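Local coordinates for holo-[acyl-carrier-protein] synthase (Helicobacter pylori, PDB 5XUK) that belongs to the 4'-phosphopantetheinyl transferase superfamily as a trimeric AcpS-type holo-ACP synthase and binds coenzyme A, at residues K22-F27 with S41-F46; R26-S31 with A48-C53. All coordinates share one frame; numbering follows the deposited sequence.

Interaction 1 of 2, residues K22-F27 with S41-F46. With COA (coenzyme A), chain B.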
loop_
_atom_site.group_PDB
_atom_site.type_symbol
_atom_site.label_atom_id
_atom_site.label_comp_id
_atom_site.label_asym_id
_atom_site.label_seq_id
_atom_site.Cartn_x
_atom_site.Cartn_y
_atom_site.Cartn_z
ATOM N N LYS A 22 28.914 4.049 -3.338
ATOM C CA LYS A 22 28.877 2.638 -3.713
ATOM C C LYS A 22 27.445 2.107 -3.589
ATOM O O LYS A 22 26.967 1.394 -4.470
ATOM C CB LYS A 22 29.863 1.821 -2.865
ATOM C CG LYS A 22 30.761 0.896 -3.679
ATOM C CD LYS A 22 32.023 0.508 -2.914
ATOM C CE LYS A 22 33.053 -0.150 -3.821
ATOM N NZ LYS A 22 34.249 -0.621 -3.065
ATOM N N PHE A 23 26.752 2.488 -2.518
ATOM C CA PHE A 23 25.340 2.131 -2.355
ATOM C C PHE A 23 24.447 2.847 -3.364
ATOM O O PHE A 23 23.776 2.202 -4.177
ATOM C CB PHE A 23 24.860 2.432 -0.928
ATOM C CG PHE A 23 23.418 2.050 -0.666
ATOM C CD1 PHE A 23 22.934 0.788 -1.023
ATOM C CD2 PHE A 23 22.551 2.946 -0.041
ATOM C CE1 PHE A 23 21.617 0.434 -0.775
ATOM C CE2 PHE A 23 21.230 2.595 0.207
ATOM C CZ PHE A 23 20.764 1.338 -0.159
ATOM N N LEU A 24 24.443 4.177 -3.314
ATOM C CA LEU A 24 23.503 4.956 -4.109
ATOM C C LEU A 24 23.550 4.629 -5.573
ATOM O O LEU A 24 22.513 4.528 -6.232
ATOM C CB LEU A 24 23.761 6.453 -3.965
ATOM C CG LEU A 24 23.111 7.158 -2.790
ATOM C CD1 LEU A 24 23.236 8.660 -3.028
ATOM C CD2 LEU A 24 21.658 6.733 -2.627
ATOM N N GLU A 25 24.759 4.473 -6.096
ATOM C CA GLU A 25 24.933 4.391 -7.537
ATOM C C GLU A 25 24.600 3.026 -8.090
ATOM O O GLU A 25 24.413 2.879 -9.288
ATOM C CB GLU A 25 26.332 4.870 -7.924
ATOM C CG GLU A 25 26.474 6.372 -7.700
ATOM C CD GLU A 25 27.896 6.890 -7.813
ATOM O OE1 GLU A 25 28.102 8.085 -7.499
ATOM O OE2 GLU A 25 28.804 6.119 -8.201
ATOM N N ARG A 26 24.475 2.042 -7.206
ATOM C CA ARG A 26 23.905 0.736 -7.559
ATOM C C ARG A 26 22.428 0.826 -7.949
ATOM O O ARG A 26 22.021 0.205 -8.921
ATOM C CB ARG A 26 24.079 -0.277 -6.416
ATOM C CG ARG A 26 25.499 -0.825 -6.273
ATOM C CD ARG A 26 25.732 -1.452 -4.899
ATOM N NE ARG A 26 27.133 -1.837 -4.683
ATOM C CZ ARG A 26 27.641 -2.287 -3.531
ATOM N NH1 ARG A 26 28.930 -2.605 -3.459
ATOM N NH2 ARG A 26 26.878 -2.423 -2.447
ATOM N N PHE A 27 21.614 1.590 -7.222
ATOM C CA PHE A 27 20.177 1.645 -7.585
ATOM C C PHE A 27 19.656 2.949 -8.171
ATOM O O PHE A 27 18.592 2.957 -8.813
ATOM C CB PHE A 27 19.269 1.157 -6.433
ATOM C CG PHE A 27 19.173 2.098 -5.274
ATOM C CD1 PHE A 27 20.154 2.120 -4.308
ATOM C CD2 PHE A 27 18.063 2.936 -5.124
ATOM C CE1 PHE A 27 20.065 2.994 -3.236
ATOM C CE2 PHE A 27 17.963 3.800 -4.044
ATOM C CZ PHE A 27 18.970 3.831 -3.101
ATOM N N SER A 41 15.013 10.301 3.136
ATOM C CA SER A 41 13.630 9.844 3.053
ATOM C C SER A 41 13.181 9.689 1.592
ATOM O O SER A 41 12.429 8.781 1.263
ATOM C CB SER A 41 12.699 10.804 3.821
ATOM O OG SER A 41 12.900 12.153 3.400
ATOM N N SER A 42 13.655 10.576 0.720
ATOM C CA SER A 42 13.451 10.458 -0.726
ATOM C C SER A 42 14.240 9.301 -1.351
ATOM O O SER A 42 13.812 8.704 -2.340
ATOM C CB SER A 42 13.880 11.752 -1.432
ATOM O OG SER A 42 13.229 12.894 -0.892
ATOM N N ILE A 43 15.411 9.021 -0.813
ATOM C CA ILE A 43 16.217 7.912 -1.301
ATOM C C ILE A 43 15.525 6.589 -0.889
ATOM O O ILE A 43 15.208 5.759 -1.730
ATOM C CB ILE A 43 17.664 8.010 -0.777
ATOM C CG1 ILE A 43 18.363 9.232 -1.391
ATOM C CG2 ILE A 43 18.456 6.753 -1.121
ATOM C CD1 ILE A 43 19.656 9.606 -0.701
ATOM N N ALA A 44 15.243 6.435 0.393
ATOM C CA ALA A 44 14.380 5.334 0.865
ATOM C C ALA A 44 13.170 5.128 -0.049
ATOM O O ALA A 44 12.906 4.011 -0.455
ATOM C CB ALA A 44 13.950 5.581 2.292
ATOM N N GLY A 45 12.515 6.216 -0.455
ATOM C CA GLY A 45 11.336 6.158 -1.306
ATOM C C GLY A 45 11.538 5.624 -2.701
ATOM O O GLY A 45 10.727 4.822 -3.185
ATOM N N PHE A 46 12.603 6.073 -3.376
ATOM C CA PHE A 46 12.930 5.561 -4.705
ATOM C C PHE A 46 13.342 4.109 -4.593
ATOM O O PHE A 46 13.002 3.297 -5.432
ATOM C CB PHE A 46 14.048 6.384 -5.384
ATOM C CG PHE A 46 13.599 7.735 -5.892
ATOM C CD1 PHE A 46 12.411 8.334 -5.437
ATOM C CD2 PHE A 46 14.388 8.438 -6.805
ATOM C CE1 PHE A 46 12.008 9.580 -5.911
ATOM C CE2 PHE A 46 13.997 9.688 -7.271
ATOM C CZ PHE A 46 12.807 10.263 -6.823
HETATM N N1A COA B . 0.937 13.382 -7.392
HETATM C C2A COA B . 1.343 12.174 -6.946
HETATM N N3A COA B . 2.292 12.028 -6.004
HETATM C C4A COA B . 2.900 13.103 -5.475
HETATM C C5A COA B . 2.509 14.448 -5.918
HETATM C C6A COA B . 1.452 14.539 -6.941
HETATM N N6A COA B . 1.020 15.740 -7.409
HETATM N N7A COA B . 3.271 15.314 -5.231
HETATM C C8A COA B . 4.081 14.606 -4.398
HETATM N N9A COA B . 3.854 13.276 -4.566
HETATM C C1B COA B . 4.555 12.188 -3.877
HETATM C C2B COA B . 6.066 12.344 -4.078
HETATM O O2B COA B . 6.673 11.149 -4.569
HETATM C C3B COA B . 6.619 12.652 -2.707
HETATM O O3B COA B . 7.848 11.995 -2.413
HETATM P P3B COA B . 9.279 12.520 -2.979
HETATM O O7A COA B . 9.132 14.027 -3.045
HETATM O O8A COA B . 10.271 12.114 -1.920
HETATM O O9A COA B . 9.373 11.794 -4.309
HETATM C C4B COA B . 5.532 12.123 -1.806
HETATM O O4B COA B . 4.289 12.286 -2.486
HETATM C C5B COA B . 5.512 12.815 -0.465
HETATM O O5B COA B . 5.250 11.758 0.430
HETATM P P1A COA B . 4.364 11.945 1.721
HETATM O O1A COA B . 5.360 12.504 2.715
HETATM O O2A COA B . 3.562 10.706 2.039
HETATM O O3A COA B . 3.296 12.989 1.185
HETATM P P2A COA B . 2.488 13.914 2.211
HETATM O O4A COA B . 1.360 13.109 2.841
HETATM O O5A COA B . 3.508 14.598 3.103
HETATM O O6A COA B . 1.901 14.996 1.155
HETATM C CBP COA B . 0.901 15.846 -0.919
HETATM C CCP COA B . 1.768 14.769 -0.261
HETATM C CDP COA B . 1.577 16.375 -2.174
HETATM C CEP COA B . -0.438 15.241 -1.316
HETATM C CAP COA B . 0.730 17.006 0.081
HETATM O OAP COA B . 1.883 17.854 0.029
HETATM C C9P COA B . -0.482 17.856 -0.149
HETATM O O9P COA B . -0.791 18.222 -1.273
HETATM N N8P COA B . -1.157 18.185 0.954
#
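Ile43 places CG2 anti to its own backbone N, with chi1 -67° setting CG1 beside that nitrogen, and the CG2 methyl is what Leu24 and Phe27 meet. Phe27 has the less usual chi1 of 72°, CG lying between its backbone N and carbonyl carbon, which lays the ring back alongside Phe23 and Leu24 and turns its CZ toward helix 40-56. Ile43 CG2 then sits at the ring's edge, near its plane, 3.6 Å from Phe27 CZ. Leu24 CD2 reaches the same methyl, Ile43 CG2, at 3.5 Å and passes Ile43 CD1 at 4.0 Å. Both side chains cross Ile43 at about a right angle, so branch ends make the contact. A beta-branched isoleucine suits this place because its CG2 is held close to the helix backbone, while leucine and phenylalanine span the remaining gap between helices whose CA atoms, Leu24 to Ile43, stand 8.3 Å apart. One face of the Phe23 ring receives Phe27 CE1, 3.5 Å above its plane, and Ile12 also packs on Ile43. Ser42 and Phe46, on either side of Ile43 in sequence, belong to the coenzyme A pocket; O9A of the ligand's 3'-phosphate lies at the edge of the Phe46 ring, near its plane, 3.8 Å from Phe46 CE1. This is a buried helix-helix contact of the AcpS-type fold, backing one wall of that pocket.

Interaction 2 of 2, residues R26-S31 with A48-C53. With COA (coenzyme A), chain C.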
loop_
_atom_site.group_PDB
_atom_site.type_symbol
_atom_site.label_atom_id
_atom_site.label_comp_id
_atom_site.label_asym_id
_atom_site.label_seq_id
_atom_site.Cartn_x
_atom_site.Cartn_y
_atom_site.Cartn_z
ATOM N N ARG A 26 24.475 2.042 -7.206
ATOM C CA ARG A 26 23.905 0.736 -7.559
ATOM C C ARG A 26 22.428 0.826 -7.949
ATOM O O ARG A 26 22.021 0.205 -8.921
ATOM C CB ARG A 26 24.079 -0.277 -6.416
ATOM C CG ARG A 26 25.499 -0.825 -6.273
ATOM C CD ARG A 26 25.732 -1.452 -4.899
ATOM N NE ARG A 26 27.133 -1.837 -4.683
ATOM C CZ ARG A 26 27.641 -2.287 -3.531
ATOM N NH1 ARG A 26 28.930 -2.605 -3.459
ATOM N NH2 ARG A 26 26.878 -2.423 -2.447
ATOM N N PHE A 27 21.614 1.590 -7.222
ATOM C CA PHE A 27 20.177 1.645 -7.585
ATOM C C PHE A 27 19.656 2.949 -8.171
ATOM O O PHE A 27 18.592 2.957 -8.813
ATOM C CB PHE A 27 19.269 1.157 -6.433
ATOM C CG PHE A 27 19.173 2.098 -5.274
ATOM C CD1 PHE A 27 20.154 2.120 -4.308
ATOM C CD2 PHE A 27 18.063 2.936 -5.124
ATOM C CE1 PHE A 27 20.065 2.994 -3.236
ATOM C CE2 PHE A 27 17.963 3.800 -4.044
ATOM C CZ PHE A 27 18.970 3.831 -3.101
ATOM N N LEU A 28 20.395 4.044 -8.002
ATOM C CA LEU A 28 19.964 5.331 -8.568
ATOM C C LEU A 28 20.886 5.793 -9.683
ATOM O O LEU A 28 22.094 5.893 -9.505
ATOM C CB LEU A 28 19.862 6.399 -7.468
ATOM C CG LEU A 28 18.780 6.141 -6.405
ATOM C CD1 LEU A 28 18.634 7.330 -5.473
ATOM C CD2 LEU A 28 17.441 5.815 -7.063
ATOM N N SER A 29 20.292 6.076 -10.836
ATOM C CA SER A 29 20.950 6.824 -11.896
ATOM C C SER A 29 21.158 8.277 -11.468
ATOM O O SER A 29 20.393 8.770 -10.647
ATOM C CB SER A 29 20.041 6.867 -13.119
ATOM O OG SER A 29 18.989 7.815 -12.887
ATOM N N PRO A 30 22.138 8.991 -12.083
ATOM C CA PRO A 30 22.438 10.400 -11.765
ATOM C C PRO A 30 21.232 11.337 -11.701
ATOM O O PRO A 30 21.144 12.127 -10.772
ATOM C CB PRO A 30 23.378 10.811 -12.906
ATOM C CG PRO A 30 24.156 9.565 -13.160
ATOM C CD PRO A 30 23.125 8.455 -13.049
ATOM N N SER A 31 20.325 11.238 -12.665
ATOM C CA SER A 31 19.156 12.072 -12.700
ATOM C C SER A 31 18.240 11.763 -11.506
ATOM O O SER A 31 17.665 12.682 -10.923
ATOM C CB SER A 31 18.407 11.910 -14.034
ATOM O OG SER A 31 17.919 10.595 -14.218
ATOM N N ALA A 48 12.193 2.020 -2.390
ATOM C CA ALA A 48 10.971 1.278 -2.119
ATOM C C ALA A 48 10.182 1.135 -3.417
ATOM O O ALA A 48 9.624 0.068 -3.718
ATOM C CB ALA A 48 10.156 1.977 -1.032
ATOM N N LEU A 49 10.191 2.188 -4.223
ATOM C CA LEU A 49 9.459 2.170 -5.489
ATOM C C LEU A 49 10.056 1.204 -6.496
ATOM O O LEU A 49 9.336 0.646 -7.319
ATOM C CB LEU A 49 9.417 3.585 -6.084
ATOM C CG LEU A 49 8.763 3.772 -7.446
ATOM C CD1 LEU A 49 7.337 3.294 -7.365
ATOM C CD2 LEU A 49 8.815 5.235 -7.867
ATOM N N LYS A 50 11.376 1.038 -6.471
ATOM C CA LYS A 50 12.022 0.133 -7.410
ATOM C C LYS A 50 11.778 -1.311 -6.969
ATOM O O LYS A 50 11.447 -2.172 -7.766
ATOM C CB LYS A 50 13.514 0.444 -7.504
ATOM C CG LYS A 50 13.797 1.769 -8.202
ATOM C CD LYS A 50 15.179 1.794 -8.861
ATOM C CE LYS A 50 15.464 3.147 -9.524
ATOM N NZ LYS A 50 16.544 3.101 -10.563
ATOM N N GLU A 51 11.941 -1.576 -5.692
ATOM C CA GLU A 51 11.527 -2.866 -5.154
ATOM C C GLU A 51 10.075 -3.191 -5.511
ATOM O O GLU A 51 9.796 -4.272 -6.009
ATOM C CB GLU A 51 11.717 -2.891 -3.654
ATOM C CG GLU A 51 13.166 -2.836 -3.206
ATOM C CD GLU A 51 13.950 -4.098 -3.546
ATOM O OE1 GLU A 51 15.001 -4.324 -2.907
ATOM O OE2 GLU A 51 13.517 -4.862 -4.434
ATOM N N ALA A 52 9.169 -2.225 -5.325
ATOM C CA ALA A 52 7.735 -2.443 -5.533
ATOM C C ALA A 52 7.435 -2.755 -6.985
ATOM O O ALA A 52 6.511 -3.521 -7.297
ATOM C CB ALA A 52 6.947 -1.216 -5.089
ATOM N N CYS A 53 8.189 -2.108 -7.873
ATOM C CA CYS A 53 8.095 -2.350 -9.311
ATOM C C CYS A 53 8.533 -3.767 -9.688
ATOM O O CYS A 53 7.957 -4.375 -10.601
ATOM C CB CYS A 53 8.989 -1.374 -10.077
ATOM S SG CYS A 53 8.663 -1.408 -11.853
HETATM N N1A COA C . 7.681 -11.245 -7.012
HETATM C C2A COA C . 6.793 -10.683 -6.164
HETATM N N3A COA C . 6.958 -10.689 -4.829
HETATM C C4A COA C . 8.027 -11.285 -4.276
HETATM C C5A COA C . 9.031 -11.920 -5.141
HETATM C C6A COA C . 8.799 -11.865 -6.595
HETATM N N6A COA C . 9.674 -12.418 -7.474
HETATM N N7A COA C . 9.971 -12.427 -4.328
HETATM C C8A COA C . 9.628 -12.141 -3.043
HETATM N N9A COA C . 8.449 -11.463 -3.028
HETATM C C1B COA C . 7.728 -11.010 -1.833
HETATM C C2B COA C . 7.497 -12.198 -0.894
HETATM O O2B COA C . 6.127 -12.324 -0.509
HETATM C C3B COA C . 8.329 -11.905 0.331
HETATM O O3B COA C . 7.692 -12.234 1.562
HETATM P P3B COA C . 7.612 -13.757 2.126
HETATM O O7A COA C . 8.895 -14.408 1.648
HETATM O O8A COA C . 7.605 -13.599 3.624
HETATM O O9A COA C . 6.327 -14.257 1.491
HETATM C C4B COA C . 8.508 -10.410 0.235
HETATM O O4B COA C . 8.537 -10.066 -1.148
HETATM C C5B COA C . 9.757 -9.938 0.939
HETATM O O5B COA C . 9.335 -8.743 1.557
HETATM P P1A COA C . 10.280 -7.489 1.706
HETATM O O1A COA C . 11.066 -7.827 2.956
HETATM O O2A COA C . 9.517 -6.191 1.596
HETATM O O3A COA C . 11.101 -7.589 0.352
HETATM P P2A COA C . 12.536 -6.891 0.225
HETATM O O4A COA C . 12.354 -5.398 -0.015
HETATM O O5A COA C . 13.375 -7.362 1.400
HETATM O O6A COA C . 13.051 -7.630 -1.122
HETATM C CBP COA C . 12.946 -8.587 -3.381
HETATM C CCP COA C . 12.191 -8.266 -2.087
HETATM C CDP COA C . 12.668 -10.018 -3.815
HETATM C CEP COA C . 12.472 -7.651 -4.484
HETATM C CAP COA C . 14.455 -8.433 -3.110
HETATM O OAP COA C . 14.950 -9.623 -2.486
HETATM C C9P COA C . 15.285 -8.168 -4.329
HETATM O O9P COA C . 15.105 -8.795 -5.362
HETATM N N8P COA C . 16.223 -7.231 -4.179
#
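Lys50 reaches from helix 40-56, the long helix that lies against the antiparallel sheet of this AcpS-type fold, to the carbonyl of Phe27 at the turn between helices 21-27 and 30-36. Its CB points toward that turn. With chi1 at -70°, CG stands beside the lysine's own backbone N, and from there the chain runs extended to its end. CD is the first atom to come near the turn, 3.6 Å from Phe27 O. CE follows, 3.2 Å from the same oxygen, and on its flank Leu28 CD2 packs against Lys50 CE at 4.1 Å, the leucine and lysine chains crossing obliquely. At the tip, NZ donates a hydrogen bond of 2.7 Å to Phe27 O. The donor approaches nearly head-on, the C=O...N angle being 170°.

A lysine suits this buried place because its methylenes can lie against a leucine methyl while its ammonium group gathers several acceptors. Besides Phe27 O, NZ is hydrogen-bonded to the carbonyls of Phe67 and Ile70 and forms a salt bridge with Glu32. Glu32 OE1 also accepts the backbone N-H of Ser29, the N-cap residue of helix 30-36, the bond characteristic of a capping box, and so ties that cap to the lysine's site.

One residue further along helix 40-56, Glu51 turns to a coenzyme A molecule. Its chain bends at chi2, -69°, and the carboxylate comes up to the pantetheine part of the ligand, where N8P gives Glu51 OE1 a weak hydrogen bond of 3.4 Å.

In the fold
Interactions 1 and 2 are successive points along one seam, with centres about 6 Å apart, where helix 21-27 and the turn after it lie over helix 40-56. Phe27 serves both, its ring in the apolar part and its carbonyl in the polar part, while Leu28 CD2 joins them by packing 3.8 Å from Phe46 CB. Helix 40-56 also brings the seam to two coenzyme A molecules: Ser42 and Phe46 line the pocket of one, and Glu51 meets the other. Each ligand lies between subunits, since Ser102 and His103 of one chain and Lys55, Gln58 and Ile61 of another share its hydrogen bonds.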